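Local coordinates for protein lantibiotic dehydratase (Microbispora corallina, PDB 5EHK) that probably dehydrates serine and threonine residues in the precursor peptide of the lantibiotic NAI-107, using glutamate carried by tRNA, at residues R131-T141 against M732-L740; P700-D711 against R746-R754. All coordinates share one frame; numbering follows the deposited sequence.

The two contacts lie side by side, with centres about 19 Å apart, on the same side of the chain's centre; helix 743-755 is common to the surroundings of both. Their segments alternate along the chain: 131-141, 700-711, 732-740, then 746-754. Strand 735-739 of interaction 1 is followed directly by helix 743-755 of interaction 2. Leu748 of this helix faces Ile134 and Arg131, while Arg746 and Arg750 face 700-711. Arg131 completes the join through salt bridges to Glu752 and Asp751. Helix 743-755, packed by different faces against helix 119-138 and segment 700-711, is a worked example of how one helix can join parts of the chain far apart in sequence.

Interaction 1 (R131-T141 against M732-L740); sequences RYDIRMRTRPT and MDQRLLLDL
Thr138 lies over Leu737, their CA atoms 6.5 Å apart, where helix 131-138 crosses strand 735-739 at 98° with the two axes 8.5 Å apart. This is alpha/beta packing of a helix on an antiparallel strand pair, since Leu736 and Leu738 bond through their backbones to strand 726-730. At the strand edge turned away from 726-730, a water accepts from Leu737 N at 2.8 Å and donates to Arg735 O and, more distantly, to Thr138 OG1, so one molecule ties helix to strand.

Ile134 makes the apolar core. Its CG2 touches Leu736 CD1 and its CD1 reaches Leu738 CD2, while CG2 also meets the backbone at Leu737 O, 3.4 Å away; His745 and Leu748 of helix 743-755 close around it. Thr138 sets CB and CG2 against CB and CG of Leu737.

Beyond the helix, Arg139 sends CG away from its own backbone N (chi1 -179°), and bends at chi2 and chi3 then bring the guanidinium over the strand. Arg735 N sits 3.7 Å above the centre of that plane. Arg139 NH1 comes in at the edge of the Arg735 guanidinium, 3.2 Å from Arg735 NH1, a pair of like charges whose planes are 25° apart. Arg735 NH2 bonds to Pro526 O, and a weak, long ion pair joins Arg735 to Glu785. A weak hydrogen bond runs from Arg139 NH1 to Thr141 OG1.

Interaction 2 (P700-D711 against R746-R754); sequences PADDSGPAADWD and RVLLRDELR
A helix-on-helix crossing, extended by the loop that leads into one of the helices, brings Trp710 against Arg750 and Arg746. Helix 707-711 runs at 80° to helix 746-754, their axes 10.9 Å apart, while the loop from Pro700 to Pro706 curls round the end of the Arg750 side chain.

Trp710 is the central wedge. Its NE1 donates to Arg746 O at 2.8 Å with an N-H...O angle of 158°, the oxygen lying near the indole plane. Arg750 N makes a weak bond to Val747 O and lies about 3.7 Å from Arg746 O, consistent with that carbonyl turning to the indole. Arg750 covers one face of the ring: its chain is fully extended, and CD makes a CH-pi contact 3.8 Å from the centroid of the five-membered ring. Leu749 CD2 meets the ring edge at CZ2.

Past the indole, the Arg750 guanidinium enters the bend of the loop. Asp703 O and Pro706 O lie at its edge and Trp710 CB over a face. NH2 comes within 2.6 Å of Asp703 O, but the angle is too poor for a hydrogen bond. Ala701 CB rests on both Arg750 CG and Arg754 CG, and Asp702 CB packs beside Arg754 NE at 3.6 Å.

Asp711 OD2 forms a salt bridge with Arg746 NH1 at 2.7 Å, approaching over the guanidinium face so that no N-H is aimed at it. The indole N-H thus supplies the directional bond and Arg746 the charge pairing, whereas Arg750 and Arg754 meet the loop mainly through their stems; the approach of Arg750 to Asp703 O is probably favourable electrostatically at most.

Interaction 1 (R131-T141 against M732-L740)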
# COMPACT_ATOMS: atom_id res chain seq x y z
N ARG A 131 35.77 0.51 -24.87
CA ARG A 131 34.53 1.22 -24.57
C ARG A 131 34.60 2.63 -25.13
O ARG A 131 33.63 3.13 -25.68
CB ARG A 131 34.27 1.25 -23.08
CG ARG A 131 33.99 -0.10 -22.48
CD ARG A 131 33.86 -0.01 -20.98
NE ARG A 131 33.85 -1.35 -20.41
CZ ARG A 131 32.77 -2.12 -20.36
NH1 ARG A 131 31.61 -1.67 -20.84
NH2 ARG A 131 32.84 -3.33 -19.83
N TYR A 132 35.75 3.28 -24.92
CA TYR A 132 35.97 4.64 -25.40
C TYR A 132 36.07 4.75 -26.94
O TYR A 132 35.71 5.77 -27.53
CB TYR A 132 37.21 5.24 -24.74
CG TYR A 132 37.02 5.63 -23.28
CD1 TYR A 132 35.94 6.40 -22.87
CD2 TYR A 132 37.92 5.20 -22.30
CE1 TYR A 132 35.76 6.74 -21.54
CE2 TYR A 132 37.76 5.54 -20.98
CZ TYR A 132 36.68 6.31 -20.60
OH TYR A 132 36.52 6.64 -19.28
N ASP A 133 36.58 3.70 -27.59
CA ASP A 133 36.72 3.69 -29.04
C ASP A 133 35.32 3.61 -29.64
O ASP A 133 34.88 4.53 -30.34
CB ASP A 133 37.56 2.47 -29.47
CG ASP A 133 38.00 2.51 -30.94
OD1 ASP A 133 37.28 3.05 -31.82
OD2 ASP A 133 39.10 1.97 -31.23
N ILE A 134 34.62 2.53 -29.31
CA ILE A 134 33.24 2.32 -29.71
C ILE A 134 32.40 3.56 -29.48
O ILE A 134 31.60 3.94 -30.34
CB ILE A 134 32.62 1.16 -28.92
CG1 ILE A 134 33.35 -0.13 -29.26
CG2 ILE A 134 31.14 1.02 -29.21
CD1 ILE A 134 32.76 -1.35 -28.66
N ARG A 135 32.59 4.20 -28.33
CA ARG A 135 31.82 5.39 -28.01
C ARG A 135 32.08 6.47 -29.03
O ARG A 135 31.13 7.06 -29.55
CB ARG A 135 32.16 5.96 -26.64
CG ARG A 135 31.09 6.90 -26.16
CD ARG A 135 31.59 7.93 -25.17
NE ARG A 135 30.45 8.52 -24.49
CZ ARG A 135 29.99 8.11 -23.31
NH1 ARG A 135 30.61 7.13 -22.65
NH2 ARG A 135 28.93 8.70 -22.78
N MET A 136 33.35 6.72 -29.29
CA MET A 136 33.78 7.83 -30.14
C MET A 136 33.24 7.70 -31.55
O MET A 136 33.11 8.70 -32.29
CB MET A 136 35.30 7.91 -30.20
CG MET A 136 35.80 9.21 -30.78
SD MET A 136 37.55 9.50 -30.48
CE MET A 136 37.56 11.30 -30.51
N ARG A 137 32.90 6.48 -31.91
CA ARG A 137 32.50 6.20 -33.27
C ARG A 137 31.00 5.87 -33.39
O ARG A 137 30.45 5.82 -34.49
CB ARG A 137 33.46 5.17 -33.89
CG ARG A 137 34.90 5.76 -34.05
CD ARG A 137 36.04 4.75 -34.27
NE ARG A 137 35.81 3.93 -35.47
CZ ARG A 137 36.18 4.23 -36.72
NH1 ARG A 137 36.82 5.37 -37.00
NH2 ARG A 137 35.88 3.38 -37.69
N THR A 138 30.33 5.69 -32.26
CA THR A 138 28.92 5.30 -32.28
C THR A 138 27.97 5.99 -31.31
O THR A 138 26.79 6.03 -31.58
CB THR A 138 28.73 3.78 -32.11
OG1 THR A 138 29.41 3.35 -30.91
CG2 THR A 138 29.27 3.03 -33.32
N ARG A 139 28.47 6.50 -30.18
CA ARG A 139 27.56 7.09 -29.16
C ARG A 139 27.26 8.56 -29.28
O ARG A 139 28.09 9.40 -28.91
CB ARG A 139 28.04 6.84 -27.72
CG ARG A 139 27.10 7.43 -26.67
CD ARG A 139 26.32 6.40 -25.93
NE ARG A 139 26.81 6.27 -24.56
CZ ARG A 139 26.13 6.65 -23.48
NH1 ARG A 139 24.91 7.17 -23.60
NH2 ARG A 139 26.67 6.49 -22.28
N PRO A 140 26.03 8.89 -29.70
CA PRO A 140 25.64 10.28 -29.93
C PRO A 140 25.60 11.14 -28.67
O PRO A 140 25.64 12.36 -28.80
CB PRO A 140 24.24 10.16 -30.53
CG PRO A 140 23.74 8.82 -30.08
CD PRO A 140 24.94 7.93 -29.95
N THR A 141 25.57 10.53 -27.48
CA THR A 141 25.40 11.30 -26.26
C THR A 141 26.57 12.26 -26.06
O THR A 141 27.72 11.83 -25.97
CB THR A 141 25.28 10.36 -25.03
OG1 THR A 141 24.36 9.30 -25.32
CG2 THR A 141 24.81 11.13 -23.81
N MET A 732 20.84 1.97 -17.97
CA MET A 732 20.60 3.35 -17.59
C MET A 732 21.82 4.17 -17.98
O MET A 732 21.69 5.29 -18.49
CB MET A 732 20.34 3.47 -16.10
CG MET A 732 20.11 4.90 -15.61
SD MET A 732 19.97 5.02 -13.80
CE MET A 732 21.60 4.44 -13.31
N ASP A 733 22.99 3.61 -17.75
CA ASP A 733 24.25 4.32 -17.98
C ASP A 733 24.89 4.18 -19.37
O ASP A 733 25.67 5.05 -19.77
CB ASP A 733 25.27 3.98 -16.88
CG ASP A 733 25.06 4.82 -15.62
OD1 ASP A 733 25.03 6.07 -15.73
OD2 ASP A 733 24.91 4.23 -14.52
N GLN A 734 24.56 3.12 -20.11
CA GLN A 734 25.20 2.90 -21.43
C GLN A 734 24.23 2.61 -22.58
O GLN A 734 23.26 1.86 -22.45
CB GLN A 734 26.29 1.83 -21.39
CG GLN A 734 25.78 0.40 -21.28
CD GLN A 734 25.37 0.04 -19.87
OE1 GLN A 734 25.39 0.88 -18.96
NE2 GLN A 734 25.00 -1.23 -19.68
N ARG A 735 24.52 3.25 -23.71
CA ARG A 735 24.09 2.78 -25.00
C ARG A 735 25.37 2.17 -25.54
O ARG A 735 26.43 2.80 -25.48
CB ARG A 735 23.67 3.98 -25.86
CG ARG A 735 22.40 4.67 -25.39
CD ARG A 735 22.21 5.99 -26.13
NE ARG A 735 20.96 6.66 -25.78
CZ ARG A 735 20.76 7.37 -24.67
NH1 ARG A 735 21.74 7.52 -23.78
NH2 ARG A 735 19.59 7.94 -24.44
N LEU A 736 25.31 0.95 -26.04
CA LEU A 736 26.52 0.29 -26.50
C LEU A 736 26.34 -0.47 -27.82
O LEU A 736 25.75 -1.56 -27.85
CB LEU A 736 27.09 -0.60 -25.41
CG LEU A 736 28.61 -0.72 -25.39
CD1 LEU A 736 29.24 0.66 -25.54
CD2 LEU A 736 29.09 -1.40 -24.10
N LEU A 737 26.82 0.13 -28.91
CA LEU A 737 26.74 -0.46 -30.24
C LEU A 737 27.76 -1.57 -30.35
O LEU A 737 28.97 -1.32 -30.36
CB LEU A 737 27.06 0.59 -31.31
CG LEU A 737 26.32 0.56 -32.65
CD1 LEU A 737 25.87 -0.85 -32.99
CD2 LEU A 737 25.14 1.50 -32.63
N LEU A 738 27.28 -2.80 -30.45
CA LEU A 738 28.18 -3.94 -30.48
C LEU A 738 27.96 -4.75 -31.75
O LEU A 738 26.83 -5.02 -32.14
CB LEU A 738 28.01 -4.85 -29.26
CG LEU A 738 28.24 -4.32 -27.84
CD1 LEU A 738 27.84 -5.40 -26.85
CD2 LEU A 738 29.68 -3.85 -27.61
N ASP A 739 29.06 -5.11 -32.40
CA ASP A 739 29.02 -6.10 -33.46
C ASP A 739 29.33 -7.49 -32.87
O ASP A 739 30.47 -7.75 -32.47
CB ASP A 739 30.02 -5.72 -34.55
CG ASP A 739 29.77 -6.44 -35.86
OD1 ASP A 739 29.56 -7.67 -35.83
OD2 ASP A 739 29.73 -5.77 -36.91
N LEU A 740 28.34 -8.39 -32.88
CA LEU A 740 28.49 -9.68 -32.21
C LEU A 740 29.25 -10.71 -33.04
O LEU A 740 29.41 -11.86 -32.61
CB LEU A 740 27.15 -10.26 -31.76
CG LEU A 740 26.41 -9.49 -30.67
CD1 LEU A 740 25.28 -10.32 -30.06
CD2 LEU A 740 27.38 -8.99 -29.61
O HOH W 1 27.73 2.65 -28.19

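Interaction 2 (P700-D711 against R746-R754)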
# COMPACT_ATOMS: atom_id res chain seq x y z
N PRO A 700 26.12 -18.23 -18.08
CA PRO A 700 27.26 -18.50 -18.97
C PRO A 700 28.31 -17.38 -18.96
O PRO A 700 29.47 -17.64 -19.27
CB PRO A 700 26.61 -18.62 -20.35
CG PRO A 700 25.23 -19.07 -20.07
CD PRO A 700 24.84 -18.39 -18.78
N ALA A 701 27.89 -16.17 -18.64
CA ALA A 701 28.84 -15.11 -18.34
C ALA A 701 29.37 -15.44 -16.95
O ALA A 701 28.78 -16.27 -16.26
CB ALA A 701 28.16 -13.77 -18.34
N ASP A 702 30.51 -14.86 -16.55
CA ASP A 702 31.13 -15.09 -15.22
C ASP A 702 31.62 -16.51 -14.83
O ASP A 702 32.38 -16.66 -13.87
CB ASP A 702 30.29 -14.47 -14.08
CG ASP A 702 29.03 -15.27 -13.73
OD1 ASP A 702 29.10 -16.52 -13.60
OD2 ASP A 702 27.96 -14.65 -13.58
N ASP A 703 31.19 -17.54 -15.56
CA ASP A 703 31.78 -18.86 -15.39
C ASP A 703 33.24 -18.76 -15.81
O ASP A 703 33.53 -18.39 -16.95
CB ASP A 703 31.06 -19.90 -16.25
CG ASP A 703 31.81 -21.23 -16.32
OD1 ASP A 703 31.67 -22.04 -15.38
OD2 ASP A 703 32.54 -21.47 -17.31
N SER A 704 34.16 -19.07 -14.91
CA SER A 704 35.56 -18.96 -15.26
C SER A 704 35.84 -20.12 -16.21
O SER A 704 36.11 -21.24 -15.78
CB SER A 704 36.45 -19.04 -14.01
OG SER A 704 37.81 -18.74 -14.31
N GLY A 705 35.72 -19.84 -17.50
CA GLY A 705 35.89 -20.84 -18.54
C GLY A 705 36.44 -20.27 -19.84
O GLY A 705 36.78 -19.09 -19.91
N PRO A 706 36.51 -21.12 -20.88
CA PRO A 706 37.05 -20.78 -22.21
C PRO A 706 36.24 -19.72 -22.95
O PRO A 706 35.06 -19.51 -22.66
CB PRO A 706 37.00 -22.11 -22.97
CG PRO A 706 36.90 -23.17 -21.91
CD PRO A 706 36.13 -22.54 -20.78
N ALA A 707 36.88 -19.06 -23.92
CA ALA A 707 36.22 -18.03 -24.72
C ALA A 707 35.18 -18.61 -25.68
O ALA A 707 34.33 -17.87 -26.19
CB ALA A 707 37.26 -17.20 -25.48
N ALA A 708 35.26 -19.91 -25.94
CA ALA A 708 34.28 -20.59 -26.79
C ALA A 708 33.13 -21.17 -25.96
O ALA A 708 32.05 -21.47 -26.48
CB ALA A 708 34.95 -21.68 -27.63
N ASP A 709 33.36 -21.31 -24.66
CA ASP A 709 32.36 -21.81 -23.75
C ASP A 709 31.29 -20.73 -23.58
O ASP A 709 30.12 -21.03 -23.33
CB ASP A 709 33.03 -22.14 -22.41
CG ASP A 709 32.39 -23.32 -21.72
OD1 ASP A 709 31.61 -24.04 -22.37
OD2 ASP A 709 32.70 -23.55 -20.52
N TRP A 710 31.72 -19.48 -23.70
CA TRP A 710 30.82 -18.32 -23.74
C TRP A 710 30.22 -18.15 -25.14
O TRP A 710 28.99 -18.09 -25.28
CB TRP A 710 31.55 -17.05 -23.28
CG TRP A 710 30.89 -15.70 -23.63
CD1 TRP A 710 31.41 -14.73 -24.45
CD2 TRP A 710 29.63 -15.19 -23.16
NE1 TRP A 710 30.55 -13.65 -24.51
CE2 TRP A 710 29.45 -13.92 -23.74
CE3 TRP A 710 28.64 -15.69 -22.32
CZ2 TRP A 710 28.32 -13.14 -23.50
CZ3 TRP A 710 27.52 -14.92 -22.08
CH2 TRP A 710 27.37 -13.66 -22.67
N ASP A 711 31.08 -18.11 -26.15
CA ASP A 711 30.67 -17.93 -27.54
C ASP A 711 29.56 -18.89 -27.96
O ASP A 711 28.69 -18.53 -28.75
CB ASP A 711 31.88 -18.07 -28.47
CG ASP A 711 32.74 -16.81 -28.53
OD1 ASP A 711 32.67 -16.00 -27.59
OD2 ASP A 711 33.50 -16.62 -29.50
N ARG A 746 32.43 -9.35 -28.52
CA ARG A 746 31.82 -10.50 -27.85
C ARG A 746 32.29 -10.69 -26.41
O ARG A 746 31.58 -11.27 -25.59
CB ARG A 746 32.03 -11.79 -28.66
CG ARG A 746 30.93 -12.08 -29.65
CD ARG A 746 31.20 -13.38 -30.38
NE ARG A 746 32.47 -13.31 -31.09
CZ ARG A 746 33.02 -14.33 -31.74
NH1 ARG A 746 32.41 -15.51 -31.75
NH2 ARG A 746 34.18 -14.17 -32.37
N VAL A 747 33.50 -10.21 -26.09
CA VAL A 747 33.99 -10.31 -24.72
C VAL A 747 33.59 -9.07 -23.96
O VAL A 747 33.45 -9.09 -22.76
CB VAL A 747 35.52 -10.50 -24.64
CG1 VAL A 747 36.01 -11.48 -25.71
CG2 VAL A 747 36.25 -9.17 -24.73
N LEU A 748 33.42 -7.97 -24.69
CA LEU A 748 32.98 -6.73 -24.08
C LEU A 748 31.56 -6.89 -23.55
O LEU A 748 31.22 -6.35 -22.49
CB LEU A 748 33.07 -5.59 -25.09
CG LEU A 748 32.84 -4.20 -24.48
CD1 LEU A 748 33.99 -3.81 -23.56
CD2 LEU A 748 32.67 -3.18 -25.58
N LEU A 749 30.75 -7.64 -24.29
CA LEU A 749 29.37 -7.91 -23.90
C LEU A 749 29.35 -8.78 -22.66
O LEU A 749 28.44 -8.68 -21.84
CB LEU A 749 28.59 -8.59 -25.02
CG LEU A 749 27.17 -9.07 -24.68
CD1 LEU A 749 26.22 -7.91 -24.60
CD2 LEU A 749 26.65 -10.12 -25.65
N ARG A 750 30.36 -9.64 -22.51
CA ARG A 750 30.38 -10.52 -21.35
C ARG A 750 30.72 -9.73 -20.10
O ARG A 750 30.07 -9.87 -19.07
CB ARG A 750 31.38 -11.66 -21.55
CG ARG A 750 31.39 -12.71 -20.43
CD ARG A 750 32.39 -13.80 -20.78
NE ARG A 750 32.49 -14.85 -19.77
CZ ARG A 750 33.21 -15.96 -19.95
NH1 ARG A 750 33.88 -16.13 -21.07
NH2 ARG A 750 33.26 -16.88 -19.00
N ASP A 751 31.73 -8.88 -20.20
CA ASP A 751 32.16 -8.05 -19.08
C ASP A 751 31.04 -7.10 -18.69
O ASP A 751 30.78 -6.88 -17.50
CB ASP A 751 33.39 -7.24 -19.47
CG ASP A 751 34.07 -6.59 -18.28
OD1 ASP A 751 34.01 -7.15 -17.16
OD2 ASP A 751 34.65 -5.50 -18.45
N GLU A 752 30.38 -6.54 -19.69
CA GLU A 752 29.30 -5.59 -19.46
C GLU A 752 28.10 -6.25 -18.78
O GLU A 752 27.39 -5.61 -18.01
CB GLU A 752 28.89 -4.89 -20.76
CG GLU A 752 27.89 -3.76 -20.57
CD GLU A 752 28.48 -2.55 -19.85
OE1 GLU A 752 29.65 -2.19 -20.10
OE2 GLU A 752 27.75 -1.95 -19.03
N LEU A 753 27.86 -7.53 -19.10
CA LEU A 753 26.75 -8.26 -18.50
C LEU A 753 27.02 -8.69 -17.06
O LEU A 753 26.14 -8.62 -16.21
CB LEU A 753 26.34 -9.45 -19.37
CG LEU A 753 25.10 -10.21 -18.88
CD1 LEU A 753 23.99 -9.25 -18.48
CD2 LEU A 753 24.61 -11.17 -19.94
N ARG A 754 28.25 -9.13 -16.79
CA ARG A 754 28.64 -9.47 -15.43
C ARG A 754 28.47 -8.22 -14.59
O ARG A 754 28.01 -8.27 -13.44
CB ARG A 754 30.10 -9.93 -15.38
CG ARG A 754 30.41 -11.18 -16.20
CD ARG A 754 31.91 -11.47 -16.25
NE ARG A 754 32.47 -11.72 -14.92
CZ ARG A 754 33.76 -11.94 -14.67
NH1 ARG A 754 34.64 -11.94 -15.66
NH2 ARG A 754 34.16 -12.16 -13.43